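Local coordinates for protein prophenoloxidase b (PDB 3WKY) that is the hemolymph precursor of a crustacean phenoloxidase, which probably oxidises phenols at a type 3 dicopper centre once activated, at residues Leu221-His226 against Asn402-Tyr407; Glu249-Pro254 against Met299-Leu304; Leu342-Ser347 against Tyr353-Asn358. All coordinates share one frame; numbering follows the deposited sequence.

How the interactions relate
All three contacts belong to the copper-containing domain of the hemocyanin family. Interactions 1 and 3 both reach the dicopper cluster: His226 of interaction 1 binds one copper and His357 of interaction 3 the other. Their centres are about 13 Å apart, and Phe222 joins them, its CZ lying 3.7 Å from ND1 of His357, while Leu342 packs on Val403 and Phe404. Interaction 2 stands farther out, with its centre about 17 Å from that of interaction 1 and about 14 Å from that of interaction 3. It meets the former where Asn402 ND2 probably hydrogen-bonds Glu249 OE2 at 2.8 Å, and the latter where Trp300 packs on Tyr353, Gly354 and Asn355.

Interaction 1 of 3, residues Leu221-His226 against Asn402-Tyr407; sequences LFYYMH and NVFHRY. With CUO (Cu2-o2 cluster), chain J.
Phe404 of helix 391-409 meets Tyr223 of helix 218-239 over one face and Phe222 of the same helix at its edge. The tight part is the tyrosine: its CB sits almost exactly over the middle of the Phe404 ring, 3.5 Å from the centroid, in a CH-pi contact. From there the Tyr223 ring passes Phe404 in the opposite direction and turns an edge to the phenylalanine face, an offset edge-to-face pair with planes at 61°. Tyr223 CD1 reaches Phe404 CB at 3.4 Å, so the aromatic ring also leans on the base of its partner. Phe404 can lie under the tyrosine because its CG is anti to its own carbonyl carbon (chi1 -73°). The looser part lies at the edge of the Phe404 ring, where Phe222 CD2 meets Phe404 CZ at 3.8 Å and the two side chains cross at about a right angle. The contact itself is buried; the 402-407 segment becomes partly exposed only away from it, as at Arg406, which forms a salt bridge with Asp309.

One turn along from Phe222, His226 directs ND1 to Phe222 O at 2.8 Å, nearly in the imidazole plane. That oxygen also accepts from the backbone N of His226, on the opposite face of its carbonyl plane. NE2 binds copper at 2.2 Å, completing a set with His199 and His203. Here the segments meet through aromatic packing alone, while a backbone carbonyl fixes the rotation of the copper ligand.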
loop_
_atom_site.group_PDB
_atom_site.type_symbol
_atom_site.label_atom_id
_atom_site.label_comp_id
_atom_site.label_asym_id
_atom_site.label_seq_id
_atom_site.Cartn_x
_atom_site.Cartn_y
_atom_site.Cartn_z
ATOM N N LEU A 221 -34.490 -18.876 -15.242
ATOM C CA LEU A 221 -35.120 -18.977 -13.931
ATOM C C LEU A 221 -34.094 -18.761 -12.823
ATOM O O LEU A 221 -34.420 -18.192 -11.782
ATOM C CB LEU A 221 -35.795 -20.341 -13.757
ATOM C CG LEU A 221 -36.820 -20.465 -12.626
ATOM C CD1 LEU A 221 -38.111 -19.686 -12.931
ATOM C CD2 LEU A 221 -37.141 -21.937 -12.361
ATOM N N PHE A 222 -32.867 -19.243 -13.043
ATOM C CA PHE A 222 -31.765 -18.961 -12.114
ATOM C C PHE A 222 -31.626 -17.446 -11.935
ATOM O O PHE A 222 -31.662 -16.937 -10.808
ATOM C CB PHE A 222 -30.470 -19.580 -12.617
ATOM C CG PHE A 222 -29.263 -19.174 -11.818
ATOM C CD1 PHE A 222 -29.077 -19.662 -10.541
ATOM C CD2 PHE A 222 -28.333 -18.286 -12.346
ATOM C CE1 PHE A 222 -27.967 -19.280 -9.785
ATOM C CE2 PHE A 222 -27.204 -17.906 -11.597
ATOM C CZ PHE A 222 -27.031 -18.401 -10.326
ATOM N N TYR A 223 -31.504 -16.725 -13.045
ATOM C CA TYR A 223 -31.512 -15.266 -13.005
ATOM C C TYR A 223 -32.718 -14.717 -12.253
ATOM O O TYR A 223 -32.567 -13.886 -11.359
ATOM C CB TYR A 223 -31.500 -14.688 -14.425
ATOM C CG TYR A 223 -32.206 -13.362 -14.529
ATOM C CD1 TYR A 223 -31.662 -12.212 -13.957
ATOM C CD2 TYR A 223 -33.421 -13.247 -15.212
ATOM C CE1 TYR A 223 -32.319 -10.975 -14.052
ATOM C CE2 TYR A 223 -34.073 -12.025 -15.310
ATOM C CZ TYR A 223 -33.518 -10.895 -14.735
ATOM O OH TYR A 223 -34.165 -9.679 -14.840
ATOM N N TYR A 224 -33.916 -15.172 -12.622
ATOM C CA TYR A 224 -35.138 -14.528 -12.169
ATOM C C TYR A 224 -35.384 -14.713 -10.682
ATOM O O TYR A 224 -35.738 -13.764 -9.992
ATOM C CB TYR A 224 -36.336 -15.057 -12.961
ATOM C CG TYR A 224 -37.605 -14.270 -12.723
ATOM C CD1 TYR A 224 -37.660 -12.906 -12.998
ATOM C CD2 TYR A 224 -38.754 -14.895 -12.243
ATOM C CE1 TYR A 224 -38.844 -12.173 -12.805
ATOM C CE2 TYR A 224 -39.941 -14.167 -12.040
ATOM C CZ TYR A 224 -39.973 -12.816 -12.325
ATOM O OH TYR A 224 -41.143 -12.100 -12.126
ATOM N N MET A 225 -35.203 -15.931 -10.178
ATOM C CA MET A 225 -35.447 -16.149 -8.767
ATOM C C MET A 225 -34.440 -15.326 -7.962
ATOM O O MET A 225 -34.803 -14.663 -6.989
ATOM C CB MET A 225 -35.369 -17.638 -8.401
ATOM C CG MET A 225 -35.625 -17.909 -6.903
ATOM S SD MET A 225 -34.188 -17.553 -5.824
ATOM C CE MET A 225 -33.489 -19.183 -5.644
ATOM N N HIS A 226 -33.168 -15.385 -8.348
ATOM C CA HIS A 226 -32.157 -14.658 -7.587
ATOM C C HIS A 226 -32.287 -13.152 -7.685
ATOM O O HIS A 226 -31.977 -12.436 -6.729
ATOM C CB HIS A 226 -30.747 -15.149 -7.930
ATOM C CG HIS A 226 -30.512 -16.547 -7.486
ATOM N ND1 HIS A 226 -30.845 -17.640 -8.256
ATOM C CD2 HIS A 226 -30.031 -17.034 -6.317
ATOM C CE1 HIS A 226 -30.555 -18.745 -7.592
ATOM N NE2 HIS A 226 -30.074 -18.401 -6.413
ATOM N N ASN A 402 -25.926 -8.124 -11.445
ATOM C CA ASN A 402 -25.296 -7.106 -12.285
ATOM C C ASN A 402 -24.895 -7.650 -13.649
ATOM O O ASN A 402 -24.992 -6.939 -14.650
ATOM C CB ASN A 402 -24.046 -6.505 -11.595
ATOM C CG ASN A 402 -24.393 -5.481 -10.534
ATOM O OD1 ASN A 402 -25.547 -5.036 -10.421
ATOM N ND2 ASN A 402 -23.378 -5.072 -9.757
ATOM N N VAL A 403 -24.404 -8.889 -13.695
ATOM C CA VAL A 403 -24.055 -9.503 -14.970
ATOM C C VAL A 403 -25.325 -9.653 -15.806
ATOM O O VAL A 403 -25.354 -9.321 -16.999
ATOM C CB VAL A 403 -23.425 -10.891 -14.793
ATOM C CG1 VAL A 403 -23.032 -11.487 -16.156
ATOM C CG2 VAL A 403 -22.178 -10.812 -13.874
ATOM N N PHE A 404 -26.371 -10.166 -15.178
ATOM C CA PHE A 404 -27.641 -10.344 -15.900
ATOM C C PHE A 404 -28.214 -9.014 -16.400
ATOM O O PHE A 404 -28.705 -8.932 -17.528
ATOM C CB PHE A 404 -28.653 -11.091 -15.025
ATOM C CG PHE A 404 -28.345 -12.567 -14.859
ATOM C CD1 PHE A 404 -28.109 -13.370 -15.966
ATOM C CD2 PHE A 404 -28.279 -13.147 -13.591
ATOM C CE1 PHE A 404 -27.830 -14.735 -15.822
ATOM C CE2 PHE A 404 -28.002 -14.509 -13.443
ATOM C CZ PHE A 404 -27.774 -15.302 -14.566
ATOM N N HIS A 405 -28.138 -7.973 -15.573
ATOM C CA HIS A 405 -28.645 -6.643 -15.955
ATOM C C HIS A 405 -27.774 -6.067 -17.071
ATOM O O HIS A 405 -28.274 -5.397 -17.979
ATOM C CB HIS A 405 -28.673 -5.705 -14.734
ATOM C CG HIS A 405 -29.130 -4.311 -15.041
ATOM N ND1 HIS A 405 -30.411 -4.023 -15.460
ATOM C CD2 HIS A 405 -28.480 -3.123 -14.979
ATOM C CE1 HIS A 405 -30.530 -2.720 -15.648
ATOM N NE2 HIS A 405 -29.374 -2.150 -15.355
ATOM N N ARG A 406 -26.467 -6.330 -17.016
ATOM C CA ARG A 406 -25.582 -5.934 -18.110
ATOM C C ARG A 406 -26.108 -6.506 -19.417
ATOM O O ARG A 406 -26.173 -5.809 -20.440
ATOM C CB ARG A 406 -24.159 -6.451 -17.884
ATOM C CG ARG A 406 -23.143 -5.967 -18.932
ATOM C CD ARG A 406 -21.820 -6.744 -18.785
ATOM N NE ARG A 406 -20.762 -6.222 -19.654
ATOM C CZ ARG A 406 -19.732 -5.494 -19.223
ATOM N NH1 ARG A 406 -19.606 -5.192 -17.931
ATOM N NH2 ARG A 406 -18.821 -5.069 -20.089
ATOM N N TYR A 407 -26.490 -7.779 -19.384
ATOM C CA TYR A 407 -27.048 -8.391 -20.573
ATOM C C TYR A 407 -28.406 -7.744 -20.924
ATOM O O TYR A 407 -28.650 -7.386 -22.088
ATOM C CB TYR A 407 -27.169 -9.920 -20.448
ATOM C CG TYR A 407 -28.104 -10.412 -21.531
ATOM C CD1 TYR A 407 -27.668 -10.513 -22.850
ATOM C CD2 TYR A 407 -29.448 -10.673 -21.259
ATOM C CE1 TYR A 407 -28.559 -10.900 -23.871
ATOM C CE2 TYR A 407 -30.324 -11.058 -22.262
ATOM C CZ TYR A 407 -29.875 -11.170 -23.561
ATOM O OH TYR A 407 -30.755 -11.548 -24.569
HETATM CU CU1 CUO J . -29.011 -19.805 -5.126
HETATM CU CU2 CUO J . -25.625 -18.619 -5.441
HETATM O O1 CUO J . -27.129 -19.861 -5.795
HETATM O O2 CUO J . -26.983 -19.732 -4.148
#

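Interaction 2 of 3, residues Glu249-Pro254 against Met299-Leu304; sequences EDWRIP and MWRTHL
Arg301 leaves helix 294-310 with CG anti to its backbone N, runs on extended to CD and then bends at chi3 (64°), which lays its guanidinium over Trp251. The tryptophan meets it by placing CG beside its own backbone N (chi1 -61°), and the two side chains slide past each other in opposite directions. The flat groups stack with their planes only 26° apart. CZ of Arg301 stands over the six-membered ring of Trp251, 3.9 Å from its centroid, in a cation-pi contact, and NH1 comes closest, 3.3 Å from Trp251 CZ2. The same NH1 donates to Glu249 O at 2.8 Å, reaching a lone pair in the carbonyl plane. On the other branch, NH2 donates at 2.8 Å to a water that also accepts from Trp251 N at 3.0 Å. The guanidinium is therefore held by its face and by two of its nitrogens, which fixes its rotation. With an alanine here in place of Trp251, the guanidinium would probably lose the surface beneath it and become freer to swing about its remaining bonds.

Trp251 NE1 is satisfied by Phe248 O, and the indole packs edge-to-face with Phe399 of helix 391-409. Asp250 OD1 accepts from Arg252 N at 3.1 Å, so an Asx turn accompanies the type I beta turn from Asp250 to Ile253: a cation-pi stack joins this turn, in the loop after helix 218-239, to helix 294-310.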
loop_
_atom_site.group_PDB
_atom_site.type_symbol
_atom_site.label_atom_id
_atom_site.label_comp_id
_atom_site.label_asym_id
_atom_site.label_seq_id
_atom_site.Cartn_x
_atom_site.Cartn_y
_atom_site.Cartn_z
ATOM N N GLU A 249 -17.426 -7.200 -6.638
ATOM C CA GLU A 249 -16.975 -7.266 -8.030
ATOM C C GLU A 249 -15.486 -7.067 -8.216
ATOM O O GLU A 249 -14.893 -7.624 -9.142
ATOM C CB GLU A 249 -17.712 -6.226 -8.869
ATOM C CG GLU A 249 -19.107 -6.648 -9.146
ATOM C CD GLU A 249 -19.858 -5.673 -10.025
ATOM O OE1 GLU A 249 -19.427 -4.498 -10.163
ATOM O OE2 GLU A 249 -20.888 -6.107 -10.567
ATOM N N ASP A 250 -14.880 -6.261 -7.350
ATOM C CA ASP A 250 -13.428 -6.071 -7.403
ATOM C C ASP A 250 -12.828 -7.064 -6.430
ATOM O O ASP A 250 -12.788 -6.828 -5.223
ATOM C CB ASP A 250 -13.044 -4.637 -7.023
ATOM C CG ASP A 250 -11.552 -4.381 -7.123
ATOM O OD1 ASP A 250 -10.761 -5.351 -7.184
ATOM O OD2 ASP A 250 -11.162 -3.197 -7.132
ATOM N N TRP A 251 -12.359 -8.182 -6.964
ATOM C CA TRP A 251 -12.007 -9.314 -6.119
ATOM C C TRP A 251 -10.619 -9.167 -5.494
ATOM O O TRP A 251 -10.125 -10.083 -4.827
ATOM C CB TRP A 251 -12.154 -10.618 -6.908
ATOM C CG TRP A 251 -13.578 -10.828 -7.362
ATOM C CD1 TRP A 251 -14.705 -10.298 -6.789
ATOM C CD2 TRP A 251 -14.025 -11.595 -8.495
ATOM N NE1 TRP A 251 -15.819 -10.693 -7.496
ATOM C CE2 TRP A 251 -15.429 -11.492 -8.543
ATOM C CE3 TRP A 251 -13.371 -12.362 -9.468
ATOM C CZ2 TRP A 251 -16.198 -12.137 -9.524
ATOM C CZ3 TRP A 251 -14.133 -12.997 -10.448
ATOM C CH2 TRP A 251 -15.532 -12.875 -10.470
ATOM N N ARG A 252 -10.013 -7.999 -5.681
ATOM C CA ARG A 252 -8.729 -7.783 -5.030
ATOM C C ARG A 252 -8.913 -7.034 -3.700
ATOM O O ARG A 252 -7.967 -6.891 -2.931
ATOM C CB ARG A 252 -7.737 -7.094 -5.980
ATOM C CG ARG A 252 -7.052 -8.060 -6.977
ATOM C CD ARG A 252 -8.036 -8.817 -7.889
ATOM N NE ARG A 252 -7.432 -9.965 -8.569
ATOM C CZ ARG A 252 -6.638 -9.874 -9.636
ATOM N NH1 ARG A 252 -6.346 -8.680 -10.136
ATOM N NH2 ARG A 252 -6.128 -10.971 -10.205
ATOM N N ILE A 253 -10.142 -6.612 -3.427
ATOM C CA ILE A 253 -10.529 -5.922 -2.192
ATOM C C ILE A 253 -11.017 -6.992 -1.210
ATOM O O ILE A 253 -11.835 -7.828 -1.585
ATOM C CB ILE A 253 -11.709 -4.927 -2.468
ATOM C CG1 ILE A 253 -11.322 -3.874 -3.510
ATOM C CG2 ILE A 253 -12.178 -4.246 -1.190
ATOM C CD1 ILE A 253 -12.424 -2.841 -3.789
ATOM N N PRO A 254 -10.521 -6.981 0.043
ATOM C CA PRO A 254 -11.026 -7.980 1.006
ATOM C C PRO A 254 -12.522 -7.812 1.264
ATOM O O PRO A 254 -13.050 -6.703 1.168
ATOM C CB PRO A 254 -10.233 -7.685 2.289
ATOM C CG PRO A 254 -9.738 -6.270 2.127
ATOM C CD PRO A 254 -9.547 -6.052 0.648
ATOM N N MET A 299 -10.953 -14.253 -15.849
ATOM C CA MET A 299 -10.922 -14.412 -17.303
ATOM C C MET A 299 -12.233 -14.996 -17.853
ATOM O O MET A 299 -12.706 -14.575 -18.916
ATOM C CB MET A 299 -9.717 -15.232 -17.769
ATOM C CG MET A 299 -9.557 -15.189 -19.302
ATOM S SD MET A 299 -9.327 -13.512 -19.952
ATOM C CE MET A 299 -7.640 -13.214 -19.363
ATOM N N TRP A 300 -12.836 -15.931 -17.124
ATOM C CA TRP A 300 -14.186 -16.383 -17.488
ATOM C C TRP A 300 -15.133 -15.191 -17.548
ATOM O O TRP A 300 -15.950 -15.070 -18.467
ATOM C CB TRP A 300 -14.730 -17.375 -16.462
ATOM C CG TRP A 300 -14.019 -18.708 -16.430
ATOM C CD1 TRP A 300 -13.340 -19.292 -17.442
ATOM C CD2 TRP A 300 -13.979 -19.624 -15.327
ATOM N NE1 TRP A 300 -12.847 -20.517 -17.035
ATOM C CE2 TRP A 300 -13.234 -20.741 -15.740
ATOM C CE3 TRP A 300 -14.497 -19.600 -14.025
ATOM C CZ2 TRP A 300 -12.998 -21.833 -14.902
ATOM C CZ3 TRP A 300 -14.265 -20.687 -13.196
ATOM C CH2 TRP A 300 -13.518 -21.787 -13.638
ATOM N N ARG A 301 -15.039 -14.314 -16.556
ATOM C CA ARG A 301 -15.882 -13.126 -16.503
ATOM C C ARG A 301 -15.621 -12.204 -17.697
ATOM O O ARG A 301 -16.557 -11.696 -18.331
ATOM C CB ARG A 301 -15.642 -12.360 -15.193
ATOM C CG ARG A 301 -16.512 -11.106 -15.063
ATOM C CD ARG A 301 -16.387 -10.497 -13.667
ATOM N NE ARG A 301 -15.029 -10.022 -13.396
ATOM C CZ ARG A 301 -14.643 -9.515 -12.222
ATOM N NH1 ARG A 301 -15.502 -9.415 -11.216
ATOM N NH2 ARG A 301 -13.407 -9.084 -12.064
ATOM N N THR A 302 -14.344 -11.985 -17.989
ATOM C CA THR A 302 -13.952 -11.185 -19.151
ATOM C C THR A 302 -14.548 -11.764 -20.442
ATOM O O THR A 302 -15.114 -11.027 -21.271
ATOM C CB THR A 302 -12.419 -11.118 -19.256
ATOM O OG1 THR A 302 -11.905 -10.403 -18.120
ATOM C CG2 THR A 302 -11.981 -10.418 -20.539
ATOM N N HIS A 303 -14.437 -13.083 -20.603
ATOM C CA HIS A 303 -14.980 -13.732 -21.800
ATOM C C HIS A 303 -16.495 -13.564 -21.884
ATOM O O HIS A 303 -17.054 -13.313 -22.958
ATOM C CB HIS A 303 -14.642 -15.226 -21.826
ATOM C CG HIS A 303 -13.197 -15.536 -22.114
ATOM N ND1 HIS A 303 -12.645 -16.761 -21.866
ATOM C CD2 HIS A 303 -12.212 -14.778 -22.675
ATOM C CE1 HIS A 303 -11.360 -16.759 -22.225
ATOM N NE2 HIS A 303 -11.088 -15.563 -22.720
ATOM N N LEU A 304 -17.164 -13.715 -20.749
ATOM C CA LEU A 304 -18.617 -13.621 -20.737
ATOM C C LEU A 304 -19.094 -12.192 -20.996
ATOM O O LEU A 304 -20.077 -11.974 -21.727
ATOM C CB LEU A 304 -19.167 -14.168 -19.412
ATOM C CG LEU A 304 -20.692 -14.159 -19.260
ATOM C CD1 LEU A 304 -21.356 -14.997 -20.381
ATOM C CD2 LEU A 304 -21.085 -14.683 -17.882
HETATM O O HOH W 1 -11.712 -8.532 -9.848
#

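Interaction 3 of 3, residues Leu342-Ser347 against Tyr353-Asn358. With CUO (Cu2-o2 cluster), chain J.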
loop_
_atom_site.group_PDB
_atom_site.type_symbol
_atom_site.label_atom_id
_atom_site.label_comp_id
_atom_site.label_asym_id
_atom_site.label_seq_id
_atom_site.Cartn_x
_atom_site.Cartn_y
_atom_site.Cartn_z
ATOM N N LEU A 342 -23.380 -18.730 -16.898
ATOM C CA LEU A 342 -22.908 -18.082 -15.669
ATOM C C LEU A 342 -23.016 -18.955 -14.425
ATOM O O LEU A 342 -22.162 -18.874 -13.534
ATOM C CB LEU A 342 -23.655 -16.755 -15.456
ATOM C CG LEU A 342 -23.329 -15.862 -14.255
ATOM C CD1 LEU A 342 -21.820 -15.564 -14.195
ATOM C CD2 LEU A 342 -24.147 -14.549 -14.324
ATOM N N GLU A 343 -24.055 -19.790 -14.338
ATOM C CA GLU A 343 -24.287 -20.539 -13.093
ATOM C C GLU A 343 -23.105 -21.404 -12.590
ATOM O O GLU A 343 -22.723 -21.263 -11.427
ATOM C CB GLU A 343 -25.643 -21.303 -13.076
ATOM C CG GLU A 343 -25.944 -21.883 -11.683
ATOM C CD GLU A 343 -27.348 -22.494 -11.537
ATOM O OE1 GLU A 343 -28.110 -22.495 -12.533
ATOM O OE2 GLU A 343 -27.679 -22.979 -10.420
ATOM N N ALA A 344 -22.506 -22.280 -13.406
ATOM C CA ALA A 344 -22.942 -22.629 -14.760
ATOM C C ALA A 344 -23.736 -23.935 -14.732
ATOM O O ALA A 344 -23.563 -24.764 -13.829
ATOM C CB ALA A 344 -21.741 -22.776 -15.684
ATOM N N GLY A 345 -24.600 -24.117 -15.730
ATOM C CA GLY A 345 -25.325 -25.367 -15.894
ATOM C C GLY A 345 -25.017 -25.920 -17.269
ATOM O O GLY A 345 -23.905 -26.353 -17.535
ATOM N N ASP A 346 -25.996 -25.871 -18.161
ATOM C CA ASP A 346 -25.819 -26.399 -19.517
ATOM C C ASP A 346 -25.122 -25.365 -20.405
ATOM O O ASP A 346 -25.690 -24.854 -21.375
ATOM C CB ASP A 346 -27.183 -26.781 -20.090
ATOM C CG ASP A 346 -27.093 -27.368 -21.487
ATOM O OD1 ASP A 346 -26.075 -28.014 -21.802
ATOM O OD2 ASP A 346 -28.052 -27.169 -22.264
ATOM N N SER A 347 -23.878 -25.049 -20.063
ATOM C CA SER A 347 -23.159 -23.977 -20.741
ATOM C C SER A 347 -22.841 -24.339 -22.192
ATOM O O SER A 347 -22.484 -25.487 -22.484
ATOM C CB SER A 347 -21.833 -23.705 -20.009
ATOM O OG SER A 347 -21.043 -22.789 -20.745
ATOM N N TYR A 353 -16.253 -20.058 -20.839
ATOM C CA TYR A 353 -17.047 -19.246 -19.892
ATOM C C TYR A 353 -17.005 -19.760 -18.455
ATOM O O TYR A 353 -17.389 -19.044 -17.522
ATOM C CB TYR A 353 -18.513 -19.065 -20.377
ATOM C CG TYR A 353 -18.569 -18.473 -21.755
ATOM C CD1 TYR A 353 -18.161 -17.165 -21.984
ATOM C CD2 TYR A 353 -18.990 -19.232 -22.846
ATOM C CE1 TYR A 353 -18.182 -16.616 -23.266
ATOM C CE2 TYR A 353 -19.022 -18.693 -24.119
ATOM C CZ TYR A 353 -18.610 -17.390 -24.324
ATOM O OH TYR A 353 -18.639 -16.851 -25.587
ATOM N N GLY A 354 -16.568 -21.005 -18.279
ATOM C CA GLY A 354 -16.277 -21.533 -16.951
ATOM C C GLY A 354 -17.467 -21.876 -16.072
ATOM O O GLY A 354 -18.495 -22.392 -16.536
ATOM N N ASN A 355 -17.321 -21.583 -14.784
ATOM C CA ASN A 355 -18.272 -21.997 -13.763
ATOM C C ASN A 355 -18.240 -20.937 -12.663
ATOM O O ASN A 355 -18.004 -21.248 -11.488
ATOM C CB ASN A 355 -17.853 -23.375 -13.212
ATOM C CG ASN A 355 -18.905 -23.995 -12.285
ATOM O OD1 ASN A 355 -20.083 -23.657 -12.358
ATOM N ND2 ASN A 355 -18.468 -24.912 -11.405
ATOM N N ILE A 356 -18.475 -19.683 -13.053
ATOM C CA ILE A 356 -18.214 -18.542 -12.174
ATOM C C ILE A 356 -19.031 -18.547 -10.898
ATOM O O ILE A 356 -18.491 -18.451 -9.801
ATOM C CB ILE A 356 -18.460 -17.201 -12.896
ATOM C CG1 ILE A 356 -17.423 -16.996 -14.007
ATOM C CG2 ILE A 356 -18.415 -16.033 -11.892
ATOM C CD1 ILE A 356 -17.879 -15.942 -15.054
ATOM N N HIS A 357 -20.347 -18.631 -11.025
ATOM C CA HIS A 357 -21.177 -18.464 -9.847
ATOM C C HIS A 357 -21.000 -19.589 -8.818
ATOM O O HIS A 357 -20.889 -19.321 -7.608
ATOM C CB HIS A 357 -22.653 -18.300 -10.221
ATOM C CG HIS A 357 -23.574 -18.768 -9.150
ATOM N ND1 HIS A 357 -24.020 -20.071 -9.079
ATOM C CD2 HIS A 357 -24.101 -18.127 -8.074
ATOM C CE1 HIS A 357 -24.786 -20.214 -8.011
ATOM N NE2 HIS A 357 -24.861 -19.051 -7.398
ATOM N N ASN A 358 -20.967 -20.843 -9.279
ATOM C CA ASN A 358 -20.814 -21.966 -8.347
ATOM C C ASN A 358 -19.469 -21.910 -7.628
ATOM O O ASN A 358 -19.392 -22.091 -6.402
ATOM C CB ASN A 358 -20.958 -23.324 -9.059
ATOM C CG ASN A 358 -22.394 -23.607 -9.485
ATOM O OD1 ASN A 358 -23.335 -23.066 -8.907
ATOM N ND2 ASN A 358 -22.564 -24.453 -10.498
HETATM CU CU1 CUO J . -29.011 -19.805 -5.126
HETATM CU CU2 CUO J . -25.625 -18.619 -5.441
HETATM O O1 CUO J . -27.129 -19.861 -5.795
HETATM O O2 CUO J . -26.983 -19.732 -4.148
HETATM O O HOH W 2 -26.040 -23.260 -8.344
HETATM O O HOH W 3 -19.879 -21.533 -18.719
#
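The second copper of the type 3 centre takes its first histidine from the start of helix 356-365, and this contact sets that ligand against the end region of helix 334-343. His357 binds copper through NE2 at 2.1 Å, with His361 and His397 completing the set. Its other nitrogen, ND1, donates to Glu343 O at 2.9 Å, in the plane of both ring and carbonyl, which fixes the rotation of the imidazole. The backbone of His357 is held as well: its N donates to Leu342 O at 3.1 Å. Asn358 N adds a weak bond to Glu343 O.

A cis peptide links Glu343 to Ala344, and Ala344 N points straight at Asn355 OD1, 3.0 Å away with an angle of 179°. Asn355 reaches it with CG anti to its backbone N. A water donates hydrogen bonds to Glu343 OE2 and Asn358 OD1, bridging the two side chains, while Glu343 OE1 forms a salt bridge with Arg218. Leu342 CD1 packs on Ile356 CB at 4.0 Å. Beyond this pair, Leu342 touches Ile400 of helix 391-409 and Leu304 of helix 294-310, whereas Ile356 rests on Trp300 of the latter.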